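Long-range contacts in proteasome assembly chaperone family protein (Pyrococcus furiosus DSM 3638, PDB 3WZ2), which probably acts as a chaperone or activator of the archaeal proteasome, as an archaeal homolog of the proteasome-assembly chaperones: residues 29-34 with 223-228; 110-115 with 199-204; 127-132 with 178-183. One frame throughout, in Å; residues are numbered along the deposited sequence.

Interaction 1: residues 29-34 with 223-228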
ATOM      1  N   VAL B  29      -2.084 -24.002 -13.040  1.00 27.25           N
ATOM      2  CA  VAL B  29      -3.141 -24.358 -13.996  1.00 28.00           C
ATOM      3  C   VAL B  29      -3.552 -25.813 -13.820  1.00 24.25           C
ATOM      4  O   VAL B  29      -2.709 -26.694 -13.721  1.00 23.32           O
ATOM      5  CB  VAL B  29      -2.611 -24.300 -15.477  1.00 31.32           C
ATOM      6  CG1 VAL B  29      -3.761 -24.469 -16.472  1.00 32.62           C
ATOM      7  CG2 VAL B  29      -1.838 -23.024 -15.800  1.00 35.36           C
ATOM      8  N   GLY B  30      -4.847 -26.052 -13.787  1.00 22.98           N
ATOM      9  CA  GLY B  30      -5.408 -27.380 -13.595  1.00 23.30           C
ATOM     10  C   GLY B  30      -5.189 -27.994 -12.246  1.00 23.03           C
ATOM     11  O   GLY B  30      -5.563 -29.146 -12.028  1.00 23.92           O
ATOM     12  N   LEU B  31      -4.511 -27.275 -11.358  1.00 22.46           N
ATOM     13  CA  LEU B  31      -3.902 -27.866 -10.163  1.00 19.91           C
ATOM     14  C   LEU B  31      -3.137 -29.162 -10.456  1.00 18.64           C
ATOM     15  O   LEU B  31      -3.030 -30.049  -9.625  1.00 19.93           O
ATOM     16  CB  LEU B  31      -4.953 -28.090  -9.110  1.00 21.42           C
ATOM     17  CG  LEU B  31      -5.607 -26.839  -8.550  1.00 25.10           C
ATOM     18  CD1 LEU B  31      -6.774 -27.221  -7.659  1.00 28.51           C
ATOM     19  CD2 LEU B  31      -4.627 -25.992  -7.744  1.00 25.85           C
ATOM     20  N   VAL B  32      -2.519 -29.223 -11.617  1.00 19.09           N
ATOM     21  CA  VAL B  32      -1.830 -30.420 -12.059  1.00 18.26           C
ATOM     22  C   VAL B  32      -0.687 -30.717 -11.136  1.00 18.71           C
ATOM     23  O   VAL B  32      -0.538 -31.836 -10.638  1.00 19.70           O
ATOM     24  CB  VAL B  32      -1.363 -30.290 -13.515  1.00 18.04           C
ATOM     25  CG1 VAL B  32      -0.551 -31.471 -13.974  1.00 18.50           C
ATOM     26  CG2 VAL B  32      -2.566 -30.120 -14.437  1.00 19.28           C
ATOM     27  N   GLY B  33       0.168 -29.737 -10.931  1.00 19.64           N
ATOM     28  CA  GLY B  33       1.347 -29.957 -10.086  1.00 18.91           C
ATOM     29  C   GLY B  33       0.972 -30.217  -8.654  1.00 17.92           C
ATOM     30  O   GLY B  33       1.606 -31.048  -7.983  1.00 17.83           O
ATOM     31  N   HIS B  34      -0.043 -29.498  -8.182  1.00 17.47           N
ATOM     32  CA  HIS B  34      -0.554 -29.668  -6.807  1.00 18.31           C
ATOM     33  C   HIS B  34      -1.078 -31.067  -6.525  1.00 18.63           C
ATOM     34  O   HIS B  34      -0.704 -31.721  -5.551  1.00 18.00           O
ATOM     35  CB  HIS B  34      -1.660 -28.655  -6.580  1.00 19.91           C
ATOM     36  CG  HIS B  34      -2.253 -28.711  -5.221  1.00 24.13           C
ATOM     37  ND1 HIS B  34      -1.656 -28.117  -4.128  1.00 25.16           N
ATOM     38  CD2 HIS B  34      -3.407 -29.268  -4.770  1.00 25.73           C
ATOM     39  CE1 HIS B  34      -2.387 -28.350  -3.052  1.00 25.88           C
ATOM     40  NE2 HIS B  34      -3.466 -29.021  -3.416  1.00 26.08           N
ATOM     41  N   ARG B 223     -12.672 -28.322  -6.411  1.00 49.24           N
ATOM     42  CA  ARG B 223     -13.330 -27.388  -7.321  1.00 51.29           C
ATOM     43  C   ARG B 223     -13.406 -25.971  -6.725  1.00 47.15           C
ATOM     44  O   ARG B 223     -13.283 -24.989  -7.461  1.00 43.78           O
ATOM     45  CB  ARG B 223     -14.720 -27.897  -7.747  1.00 53.20           C
ATOM     46  CG  ARG B 223     -15.540 -26.859  -8.537  1.00 59.70           C
ATOM     47  CD  ARG B 223     -16.984 -27.295  -8.888  1.00 64.44           C
ATOM     48  NE  ARG B 223     -17.611 -27.971  -7.744  1.00 69.92           N
ATOM     49  CZ  ARG B 223     -18.054 -27.336  -6.650  1.00 80.00           C
ATOM     50  NH1 ARG B 223     -17.962 -26.008  -6.531  1.00 77.69           N
ATOM     51  NH2 ARG B 223     -18.596 -28.029  -5.652  1.00 82.03           N
ATOM     52  N   ARG B 224     -13.554 -25.867  -5.406  1.00 48.79           N
ATOM     53  CA  ARG B 224     -13.549 -24.555  -4.748  1.00 54.54           C
ATOM     54  C   ARG B 224     -12.143 -23.930  -4.784  1.00 46.23           C
ATOM     55  O   ARG B 224     -11.991 -22.800  -5.233  1.00 46.23           O
ATOM     56  CB  ARG B 224     -14.162 -24.582  -3.323  1.00 59.75           C
ATOM     57  CG  ARG B 224     -13.172 -24.520  -2.174  1.00 75.30           C
ATOM     58  CD  ARG B 224     -13.776 -24.221  -0.814  1.00 87.61           C
ATOM     59  NE  ARG B 224     -12.842 -23.328  -0.096  1.00 96.98           N
ATOM     60  CZ  ARG B 224     -13.082 -22.750   1.076  1.00103.19           C
ATOM     61  NH1 ARG B 224     -14.223 -22.981   1.717  1.00106.75           N
ATOM     62  NH2 ARG B 224     -12.171 -21.947   1.610  1.00102.67           N
ATOM     63  N   MET B 225     -11.135 -24.673  -4.333  1.00 44.31           N
ATOM     64  CA  MET B 225      -9.725 -24.270  -4.449  1.00 43.44           C
ATOM     65  C   MET B 225      -9.363 -23.779  -5.842  1.00 43.04           C
ATOM     66  O   MET B 225      -8.694 -22.764  -5.994  1.00 43.79           O
ATOM     67  CB  MET B 225      -8.799 -25.415  -4.074  1.00 42.94           C
ATOM     68  CG  MET B 225      -7.395 -24.946  -3.779  1.00 44.51           C
ATOM     69  SD  MET B 225      -6.214 -26.293  -3.751  1.00 42.34           S
ATOM     70  CE  MET B 225      -4.680 -25.394  -3.606  1.00 45.22           C
ATOM     71  N   HIS B 226      -9.822 -24.476  -6.868  1.00 41.43           N
ATOM     72  CA  HIS B 226      -9.531 -24.043  -8.214  1.00 41.74           C
ATOM     73  C   HIS B 226     -10.166 -22.676  -8.473  1.00 48.42           C
ATOM     74  O   HIS B 226      -9.573 -21.819  -9.139  1.00 44.44           O
ATOM     75  CB  HIS B 226     -10.021 -25.069  -9.237  1.00 38.14           C
ATOM     76  CG  HIS B 226      -9.587 -24.770 -10.631  1.00 36.90           C
ATOM     77  ND1 HIS B 226     -10.268 -23.901 -11.445  1.00 38.72           N
ATOM     78  CD2 HIS B 226      -8.519 -25.196 -11.346  1.00 37.79           C
ATOM     79  CE1 HIS B 226      -9.641 -23.800 -12.607  1.00 39.24           C
ATOM     80  NE2 HIS B 226      -8.571 -24.574 -12.570  1.00 39.77           N
ATOM     81  N   GLU B 227     -11.404 -22.526  -8.009  1.00 52.85           N
ATOM     82  CA  GLU B 227     -12.174 -21.289  -8.129  1.00 59.33           C
ATOM     83  C   GLU B 227     -11.484 -20.132  -7.415  1.00 52.86           C
ATOM     84  O   GLU B 227     -11.241 -19.090  -8.009  1.00 51.51           O
ATOM     85  CB  GLU B 227     -13.564 -21.514  -7.510  1.00 68.91           C
ATOM     86  CG  GLU B 227     -14.745 -21.012  -8.280  1.00 79.24           C
ATOM     87  CD  GLU B 227     -14.609 -21.204  -9.777  1.00 85.04           C
ATOM     88  OE1 GLU B 227     -14.382 -22.360 -10.189  1.00 90.32           O
ATOM     89  OE2 GLU B 227     -14.718 -20.212 -10.533  1.00 89.18           O
ATOM     90  N   GLN B 228     -11.166 -20.352  -6.144  1.00 53.06           N
ATOM     91  CA  GLN B 228     -10.306 -19.461  -5.361  1.00 58.42           C
ATOM     92  C   GLN B 228      -9.095 -19.005  -6.174  1.00 57.68           C
ATOM     93  O   GLN B 228      -8.807 -17.817  -6.264  1.00 56.73           O
ATOM     94  CB  GLN B 228      -9.778 -20.188  -4.110  1.00 65.66           C
ATOM     95  CG  GLN B 228     -10.412 -19.917  -2.748  1.00 77.90           C
ATOM     96  CD  GLN B 228     -11.929 -19.824  -2.720  1.00 85.10           C
ATOM     97  OE1 GLN B 228     -12.494 -18.914  -3.320  1.00 86.16           O
ATOM     98  NE2 GLN B 228     -12.596 -20.739  -1.990  1.00 84.86           N
TER
HETATM   99  O   HOH W   1      -6.612 -23.786 -14.143  1.00 38.81           O
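Met225 and His226, consecutive residues of helix 223-235, meet the start of helix 32-43, Met225 against Leu31 and His34, His226 against Gly30 and Leu31. The contact shows how a C-terminal helix, here part of a predicted coiled coil, can be laid against a helix start of the alpha/beta PAC2-family fold. Met225 comes first along the chain. Its side chain is extended throughout, with CG anti to the backbone N (chi1 -163°), and this carries the methyl over one face of the His34 imidazole. Met225 CE lies 3.9 Å from the centroid of the His34 ring and 18° off its normal, a CH-pi contact displaced toward the rim. The sulfur follows obliquely, with Met225 SD 4.3 Å from the same centroid, and Leu31 CD1 packs against Met225 SD at 4.1 Å. Leu31, at the N-cap position, also reaches the backbone of helix 223-235 through CD1, 4.2 Å from His226 N. The His226 ring turns its edge to this turn, with Gly30 N and Leu31 CG near its plane, while Pro186 touches its side chain. One water links the two segments: it accepts from Gly30 N at 2.9 Å and lies 2.6 Å from His226 NE2.

Interaction 2: residues 110-115 with 199-204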
ATOM      1  N   ALA B 110      22.083 -29.437  -4.669  1.00 21.39           N
ATOM      2  CA  ALA B 110      20.983 -30.227  -5.183  1.00 20.85           C
ATOM      3  C   ALA B 110      21.358 -30.847  -6.504  1.00 21.30           C
ATOM      4  O   ALA B 110      21.984 -30.226  -7.336  1.00 20.62           O
ATOM      5  CB  ALA B 110      19.735 -29.360  -5.345  1.00 20.39           C
ATOM      6  N   GLU B 111      20.968 -32.095  -6.687  1.00 22.23           N
ATOM      7  CA  GLU B 111      21.210 -32.809  -7.934  1.00 24.72           C
ATOM      8  C   GLU B 111      20.217 -32.413  -9.042  1.00 23.77           C
ATOM      9  O   GLU B 111      20.586 -32.291 -10.197  1.00 22.02           O
ATOM     10  CB  GLU B 111      21.104 -34.300  -7.625  1.00 29.76           C
ATOM     11  CG  GLU B 111      21.495 -35.238  -8.741  1.00 37.50           C
ATOM     12  CD  GLU B 111      21.126 -36.688  -8.406  1.00 46.23           C
ATOM     13  OE1 GLU B 111      21.372 -37.104  -7.240  1.00 46.44           O
ATOM     14  OE2 GLU B 111      20.590 -37.393  -9.307  1.00 50.14           O
ATOM     15  N   LYS B 112      18.949 -32.228  -8.679  1.00 22.48           N
ATOM     16  CA  LYS B 112      17.898 -31.883  -9.634  1.00 22.50           C
ATOM     17  C   LYS B 112      16.834 -30.998  -8.991  1.00 18.98           C
ATOM     18  O   LYS B 112      16.487 -31.177  -7.842  1.00 19.44           O
ATOM     19  CB  LYS B 112      17.195 -33.135 -10.173  1.00 26.10           C
ATOM     20  CG  LYS B 112      18.044 -33.996 -11.056  1.00 29.50           C
ATOM     21  CD  LYS B 112      17.256 -35.143 -11.647  1.00 34.11           C
ATOM     22  CE  LYS B 112      18.165 -36.263 -12.143  1.00 41.51           C
ATOM     23  NZ  LYS B 112      18.125 -36.385 -13.616  1.00 45.48           N
ATOM     24  N   VAL B 113      16.289 -30.089  -9.786  1.00 18.06           N
ATOM     25  CA  VAL B 113      15.176 -29.271  -9.416  1.00 16.85           C
ATOM     26  C   VAL B 113      14.113 -29.481 -10.459  1.00 17.36           C
ATOM     27  O   VAL B 113      14.285 -29.108 -11.607  1.00 17.68           O
ATOM     28  CB  VAL B 113      15.598 -27.792  -9.355  1.00 16.65           C
ATOM     29  CG1 VAL B 113      14.508 -26.945  -8.740  1.00 16.35           C
ATOM     30  CG2 VAL B 113      16.878 -27.644  -8.543  1.00 17.36           C
ATOM     31  N   ILE B 114      12.982 -30.047 -10.059  1.00 17.66           N
ATOM     32  CA  ILE B 114      11.960 -30.463 -11.007  1.00 17.91           C
ATOM     33  C   ILE B 114      10.652 -29.813 -10.591  1.00 18.06           C
ATOM     34  O   ILE B 114      10.145 -30.065  -9.507  1.00 19.52           O
ATOM     35  CB  ILE B 114      11.790 -31.996 -10.996  1.00 18.74           C
ATOM     36  CG1 ILE B 114      13.083 -32.692 -11.370  1.00 20.77           C
ATOM     37  CG2 ILE B 114      10.722 -32.414 -11.989  1.00 20.06           C
ATOM     38  CD1 ILE B 114      13.139 -34.171 -11.020  1.00 23.03           C
ATOM     39  N   SER B 115      10.079 -29.009 -11.470  1.00 17.94           N
ATOM     40  CA  SER B 115       8.746 -28.473 -11.245  1.00 18.09           C
ATOM     41  C   SER B 115       7.698 -29.261 -12.020  1.00 17.87           C
ATOM     42  O   SER B 115       7.922 -29.691 -13.134  1.00 17.79           O
ATOM     43  CB  SER B 115       8.716 -26.981 -11.661  1.00 19.47           C
ATOM     44  OG  SER B 115       9.555 -26.214 -10.816  1.00 20.32           O
ATOM     45  N   ASN B 199       8.041 -40.672 -12.429  1.00 24.65           N
ATOM     46  CA  ASN B 199       8.423 -42.025 -12.093  1.00 26.62           C
ATOM     47  C   ASN B 199       9.517 -42.599 -12.957  1.00 25.89           C
ATOM     48  O   ASN B 199      10.469 -43.198 -12.477  1.00 28.77           O
ATOM     49  CB  ASN B 199       7.215 -42.919 -12.263  1.00 31.37           C
ATOM     50  CG  ASN B 199       7.273 -44.080 -11.338  1.00 34.14           C
ATOM     51  OD1 ASN B 199       7.361 -43.852 -10.152  1.00 37.75           O
ATOM     52  ND2 ASN B 199       7.251 -45.304 -11.837  1.00 34.77           N
ATOM     53  N   LYS B 200       9.388 -42.417 -14.250  1.00 25.54           N
ATOM     54  CA  LYS B 200      10.423 -42.865 -15.178  1.00 27.41           C
ATOM     55  C   LYS B 200      11.714 -42.123 -15.017  1.00 27.45           C
ATOM     56  O   LYS B 200      12.775 -42.697 -15.089  1.00 30.88           O
ATOM     57  CB  LYS B 200       9.929 -42.664 -16.601  1.00 28.59           C
ATOM     58  CG  LYS B 200       8.988 -43.818 -16.870  1.00 30.08           C
ATOM     59  CD  LYS B 200       7.977 -43.558 -17.914  1.00 32.42           C
ATOM     60  CE  LYS B 200       7.074 -44.787 -18.111  1.00 34.83           C
ATOM     61  NZ  LYS B 200       6.254 -44.666 -19.324  1.00 38.83           N
ATOM     62  N   MET B 201      11.603 -40.821 -14.868  1.00 27.11           N
ATOM     63  CA  MET B 201      12.770 -39.955 -14.743  1.00 26.58           C
ATOM     64  C   MET B 201      13.558 -40.311 -13.480  1.00 23.99           C
ATOM     65  O   MET B 201      14.759 -40.239 -13.484  1.00 23.88           O
ATOM     66  CB  MET B 201      12.292 -38.495 -14.730  1.00 25.74           C
ATOM     67  CG  MET B 201      13.306 -37.416 -14.442  1.00 28.13           C
ATOM     68  SD  MET B 201      12.608 -35.768 -14.833  1.00 34.31           S
ATOM     69  CE  MET B 201      14.130 -34.830 -14.740  1.00 35.51           C
ATOM     70  N   LEU B 202      12.885 -40.604 -12.375  1.00 21.93           N
ATOM     71  CA  LEU B 202      13.589 -40.772 -11.125  1.00 26.15           C
ATOM     72  C   LEU B 202      13.720 -42.240 -10.716  1.00 29.86           C
ATOM     73  O   LEU B 202      14.285 -42.534  -9.680  1.00 27.84           O
ATOM     74  CB  LEU B 202      12.862 -40.015 -10.016  1.00 25.72           C
ATOM     75  CG  LEU B 202      12.809 -38.526 -10.242  1.00 27.39           C
ATOM     76  CD1 LEU B 202      12.165 -37.873  -9.038  1.00 29.79           C
ATOM     77  CD2 LEU B 202      14.202 -37.964 -10.471  1.00 28.10           C
ATOM     78  N   GLY B 203      13.178 -43.150 -11.526  1.00 35.16           N
ATOM     79  CA  GLY B 203      13.258 -44.587 -11.242  1.00 38.06           C
ATOM     80  C   GLY B 203      12.501 -44.923  -9.993  1.00 40.75           C
ATOM     81  O   GLY B 203      13.000 -45.621  -9.119  1.00 45.18           O
ATOM     82  N   LEU B 204      11.302 -44.387  -9.881  1.00 43.26           N
ATOM     83  CA  LEU B 204      10.461 -44.732  -8.762  1.00 46.84           C
ATOM     84  C   LEU B 204       9.495 -45.840  -9.118  1.00 51.96           C
ATOM     85  O   LEU B 204       9.433 -46.296 -10.279  1.00 56.69           O
ATOM     86  CB  LEU B 204       9.757 -43.491  -8.247  1.00 50.46           C
ATOM     87  CG  LEU B 204      10.702 -42.376  -7.835  1.00 51.46           C
ATOM     88  CD1 LEU B 204       9.912 -41.139  -7.442  1.00 49.50           C
ATOM     89  CD2 LEU B 204      11.610 -42.874  -6.716  1.00 56.64           C
TER
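Lys112 and Leu202 face each other with CA atoms 10.0 Å apart, and Ile114 and Met201 with CA atoms 10.2 Å apart, a spacing that only side chains bridge. This is helix-on-sheet packing in an alpha/beta fold: the last turn of helix 188-202 covers the start of strand 112-120, one of the inner strands of the mixed sheet. The helix stops here; Gly203 takes positive phi, and Leu204 N returns to Asn199 O at 3.0 Å. Along the strand, alternation sends Lys112 and Ile114 to the helix side, whereas Val113 packs on Leu163 and Leu105 of other helices. Ile114 and Met201 contribute equally, and Ile114 meets both helix side chains. Its CG1 branch stands anti to the carbonyl carbon (chi1 -60°), projecting CD1 toward the helix, where it meets the two tip to tip. The extended Met201 brings CE to 3.9 Å from Ile114 CD1, and Tyr175 of the neighbouring strand flanks both residues. Lys112 contributes the aliphatic part of its chain, while its NZ makes a weak hydrogen bond to Tyr175 OH. Leu202 closes the group through a single methyl: Leu202 CD2 sits 4.0 Å from Ile114 CD1 and 4.3 Å from Lys112 CD.

Interaction 3: residues 127-132 with 178-183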
ATOM      1  N   THR B 127      -6.334 -37.654 -25.883  1.00 28.78           N
ATOM      2  CA  THR B 127      -5.082 -37.960 -25.204  1.00 27.95           C
ATOM      3  C   THR B 127      -4.331 -36.643 -24.991  1.00 26.09           C
ATOM      4  O   THR B 127      -3.711 -36.075 -25.901  1.00 24.62           O
ATOM      5  CB  THR B 127      -4.250 -38.992 -26.017  1.00 31.62           C
ATOM      6  OG1 THR B 127      -5.072 -40.137 -26.301  1.00 34.28           O
ATOM      7  CG2 THR B 127      -3.002 -39.459 -25.241  1.00 30.72           C
ATOM      8  N   PHE B 128      -4.383 -36.184 -23.760  1.00 26.25           N
ATOM      9  CA  PHE B 128      -3.519 -35.121 -23.281  1.00 25.61           C
ATOM     10  C   PHE B 128      -2.088 -35.619 -23.114  1.00 25.41           C
ATOM     11  O   PHE B 128      -1.855 -36.655 -22.492  1.00 28.46           O
ATOM     12  CB  PHE B 128      -4.056 -34.598 -21.933  1.00 25.48           C
ATOM     13  CG  PHE B 128      -5.276 -33.731 -22.060  1.00 25.51           C
ATOM     14  CD1 PHE B 128      -5.188 -32.453 -22.620  1.00 25.82           C
ATOM     15  CD2 PHE B 128      -6.519 -34.181 -21.624  1.00 27.59           C
ATOM     16  CE1 PHE B 128      -6.320 -31.627 -22.714  1.00 26.91           C
ATOM     17  CE2 PHE B 128      -7.647 -33.377 -21.737  1.00 28.33           C
ATOM     18  CZ  PHE B 128      -7.537 -32.095 -22.271  1.00 28.86           C
ATOM     19  N   GLU B 129      -1.133 -34.842 -23.608  1.00 24.19           N
ATOM     20  CA  GLU B 129       0.271 -35.223 -23.560  1.00 25.31           C
ATOM     21  C   GLU B 129       1.021 -34.519 -22.369  1.00 26.20           C
ATOM     22  O   GLU B 129       0.446 -33.732 -21.607  1.00 23.76           O
ATOM     23  CB  GLU B 129       0.939 -34.862 -24.890  1.00 27.66           C
ATOM     24  CG  GLU B 129       0.360 -35.528 -26.152  1.00 28.41           C
ATOM     25  CD  GLU B 129       0.619 -37.047 -26.323  1.00 30.53           C
ATOM     26  OE1 GLU B 129       1.034 -37.763 -25.379  1.00 25.89           O
ATOM     27  OE2 GLU B 129       0.332 -37.544 -27.445  1.00 32.55           O
ATOM     28  N   VAL B 130       2.296 -34.851 -22.211  1.00 24.87           N
ATOM     29  CA  VAL B 130       3.195 -34.196 -21.247  1.00 25.20           C
ATOM     30  C   VAL B 130       4.424 -33.648 -21.966  1.00 23.30           C
ATOM     31  O   VAL B 130       5.062 -34.348 -22.724  1.00 23.56           O
ATOM     32  CB  VAL B 130       3.682 -35.188 -20.167  1.00 24.35           C
ATOM     33  CG1 VAL B 130       4.639 -34.508 -19.164  1.00 23.98           C
ATOM     34  CG2 VAL B 130       2.498 -35.775 -19.443  1.00 23.12           C
ATOM     35  N   TRP B 131       4.703 -32.372 -21.751  1.00 22.83           N
ATOM     36  CA  TRP B 131       5.881 -31.740 -22.322  1.00 22.25           C
ATOM     37  C   TRP B 131       6.923 -31.538 -21.252  1.00 19.01           C
ATOM     38  O   TRP B 131       6.647 -31.617 -20.079  1.00 19.45           O
ATOM     39  CB  TRP B 131       5.517 -30.380 -22.942  1.00 25.04           C
ATOM     40  CG  TRP B 131       4.538 -30.423 -24.061  1.00 28.14           C
ATOM     41  CD1 TRP B 131       3.202 -30.594 -23.958  1.00 31.71           C
ATOM     42  CD2 TRP B 131       4.805 -30.232 -25.462  1.00 31.74           C
ATOM     43  NE1 TRP B 131       2.608 -30.522 -25.198  1.00 32.21           N
ATOM     44  CE2 TRP B 131       3.568 -30.296 -26.139  1.00 34.58           C
ATOM     45  CE3 TRP B 131       5.954 -29.964 -26.196  1.00 33.28           C
ATOM     46  CZ2 TRP B 131       3.459 -30.151 -27.529  1.00 39.06           C
ATOM     47  CZ3 TRP B 131       5.851 -29.810 -27.589  1.00 38.67           C
ATOM     48  CH2 TRP B 131       4.618 -29.916 -28.240  1.00 37.43           C
ATOM     49  N   GLY B 132       8.125 -31.199 -21.676  1.00 19.41           N
ATOM     50  CA  GLY B 132       9.218 -30.959 -20.782  1.00 17.55           C
ATOM     51  C   GLY B 132      10.017 -29.751 -21.235  1.00 18.63           C
ATOM     52  O   GLY B 132      10.014 -29.399 -22.434  1.00 16.83           O
ATOM     53  N   LEU B 178       5.273 -30.526 -17.936  1.00 19.28           N
ATOM     54  CA  LEU B 178       4.003 -29.878 -18.135  1.00 22.66           C
ATOM     55  C   LEU B 178       2.949 -30.826 -18.676  1.00 21.70           C
ATOM     56  O   LEU B 178       3.038 -31.284 -19.817  1.00 22.05           O
ATOM     57  CB  LEU B 178       4.153 -28.722 -19.098  1.00 24.87           C
ATOM     58  CG  LEU B 178       5.102 -27.638 -18.621  1.00 25.37           C
ATOM     59  CD1 LEU B 178       6.362 -27.662 -19.445  1.00 28.93           C
ATOM     60  CD2 LEU B 178       4.464 -26.304 -18.742  1.00 26.81           C
ATOM     61  N   GLY B 179       1.944 -31.090 -17.858  1.00 21.47           N
ATOM     62  CA  GLY B 179       0.797 -31.878 -18.294  1.00 22.59           C
ATOM     63  C   GLY B 179      -0.178 -30.996 -19.002  1.00 21.45           C
ATOM     64  O   GLY B 179      -0.741 -30.075 -18.395  1.00 20.00           O
ATOM     65  N   GLU B 180      -0.376 -31.258 -20.275  1.00 20.72           N
ATOM     66  CA  GLU B 180      -1.511 -30.685 -21.001  1.00 21.36           C
ATOM     67  C   GLU B 180      -2.808 -30.940 -20.280  1.00 23.08           C
ATOM     68  O   GLU B 180      -3.045 -32.017 -19.696  1.00 23.10           O
ATOM     69  CB  GLU B 180      -1.636 -31.247 -22.417  1.00 20.99           C
ATOM     70  CG  GLU B 180      -0.511 -30.857 -23.346  1.00 23.25           C
ATOM     71  CD  GLU B 180      -0.707 -31.397 -24.764  1.00 26.01           C
ATOM     72  OE1 GLU B 180      -1.509 -32.353 -24.916  1.00 24.30           O
ATOM     73  OE2 GLU B 180      -0.090 -30.873 -25.720  1.00 24.57           O
ATOM     74  N   THR B 181      -3.641 -29.915 -20.260  1.00 24.54           N
ATOM     75  CA  THR B 181      -4.920 -29.968 -19.540  1.00 26.02           C
ATOM     76  C   THR B 181      -5.859 -28.936 -20.168  1.00 25.96           C
ATOM     77  O   THR B 181      -5.430 -28.070 -20.963  1.00 27.59           O
ATOM     78  CB  THR B 181      -4.714 -29.746 -18.020  1.00 26.97           C
ATOM     79  OG1 THR B 181      -5.951 -29.957 -17.313  1.00 28.81           O
ATOM     80  CG2 THR B 181      -4.198 -28.348 -17.713  1.00 27.74           C
ATOM     81  N   PHE B 182      -7.128 -29.009 -19.814  1.00 27.80           N
ATOM     82  CA  PHE B 182      -8.142 -28.087 -20.346  1.00 28.70           C
ATOM     83  C   PHE B 182      -7.698 -26.655 -20.125  1.00 29.32           C
ATOM     84  O   PHE B 182      -7.643 -25.845 -21.046  1.00 29.27           O
ATOM     85  CB  PHE B 182      -9.479 -28.303 -19.642  1.00 32.12           C
ATOM     86  CG  PHE B 182      -9.972 -29.724 -19.685  1.00 36.20           C
ATOM     87  CD1 PHE B 182      -9.633 -30.645 -18.684  1.00 39.44           C
ATOM     88  CD2 PHE B 182     -10.793 -30.143 -20.724  1.00 41.01           C
ATOM     89  CE1 PHE B 182     -10.101 -31.960 -18.720  1.00 43.10           C
ATOM     90  CE2 PHE B 182     -11.257 -31.450 -20.767  1.00 42.67           C
ATOM     91  CZ  PHE B 182     -10.922 -32.355 -19.767  1.00 41.36           C
ATOM     92  N   GLY B 183      -7.402 -26.339 -18.877  1.00 34.19           N
ATOM     93  CA  GLY B 183      -7.010 -24.979 -18.509  1.00 37.98           C
ATOM     94  C   GLY B 183      -7.883 -24.342 -17.453  1.00 38.96           C
ATOM     95  O   GLY B 183      -7.552 -23.290 -16.928  1.00 40.27           O
TER
HETATM   96  O   HOH W   2      -1.329 -34.227 -19.586  1.00 17.38           O
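Glu180 OE1 is held by two donors: the backbone N of Glu129, in a nearly straight hydrogen bond of 2.8 Å, and the ammonium group of Lys125, in a salt bridge. The other oxygen of the same carboxylate, Glu180 OE2, takes the indole N-H of Trp131 at a NE1 to OE2 distance of 2.8 Å. Here the acceptor lies in the plane of the indole, at its edge, while both Glu129 N and Trp131 NE1 meet their oxygens from above the carboxylate plane. Bonds at both oxygens fix the rotation of the group, and the nearby lysine would probably favour its charged form. The Glu180 chain, extended beyond CG, runs past Glu129 O, which in turn accepts from Glu180 N at 2.9 Å. A water donates to both Glu129 O and Glu180 O, linking the two segments just before strand 130-134 begins.

On one side of this point the backbones pair regularly. Trp131 and Leu178 form a hydrogen-bonded pair, with Leu178 N to Trp131 O at 2.8 Å, and Val130 faces Gly179 in the adjoining non-hydrogen-bonded pair. Val130 CA also approaches Leu178 O at 3.2 Å, a CA-H...O contact.

On the other side aromatic packing takes over. Phe128 has CG anti to the carbonyl carbon (chi1 -75°), which swings the ring along the second strand. Thr181 CA lies over one face of it, and the edge of the Phe128 ring points into the face of the Phe182 ring in a T-shaped pair, centroids 5.1 Å apart and planes at 65°. Asn193 of helix 188-202 touches Phe128 as well. Strand 174-181, parallel to strand 112-120 on its other flank, thus gains 130-134 as an antiparallel neighbour, a junction characteristic of a mixed sheet in an alpha/beta fold.

How the interactions relate
Followed from the N terminus, the chain passes 29-34, 110-115 and 127-132, then meets their partners in reverse order, so the three contacts nest without crossing. Interaction 3 closes the innermost loop, joining two neighbouring strands of the mixed sheet. Interaction 2 encloses it, bringing helix 188-202, which follows strand 174-181, back over strand 112-120. Interaction 1 closes the outermost loop with the C-terminal helix. Interactions 1 and 2 lie on opposite sides of the chain's centre, their own centres about 23 Å apart. Interactions 1 and 3 touch: Val29 CG1, 3.9 Å from Gly183 CA, joins the loops before helix 32-43 and after strand 174-181, and Val32 CG2, 4.1 Å from Thr181 CG2, links helix to strand.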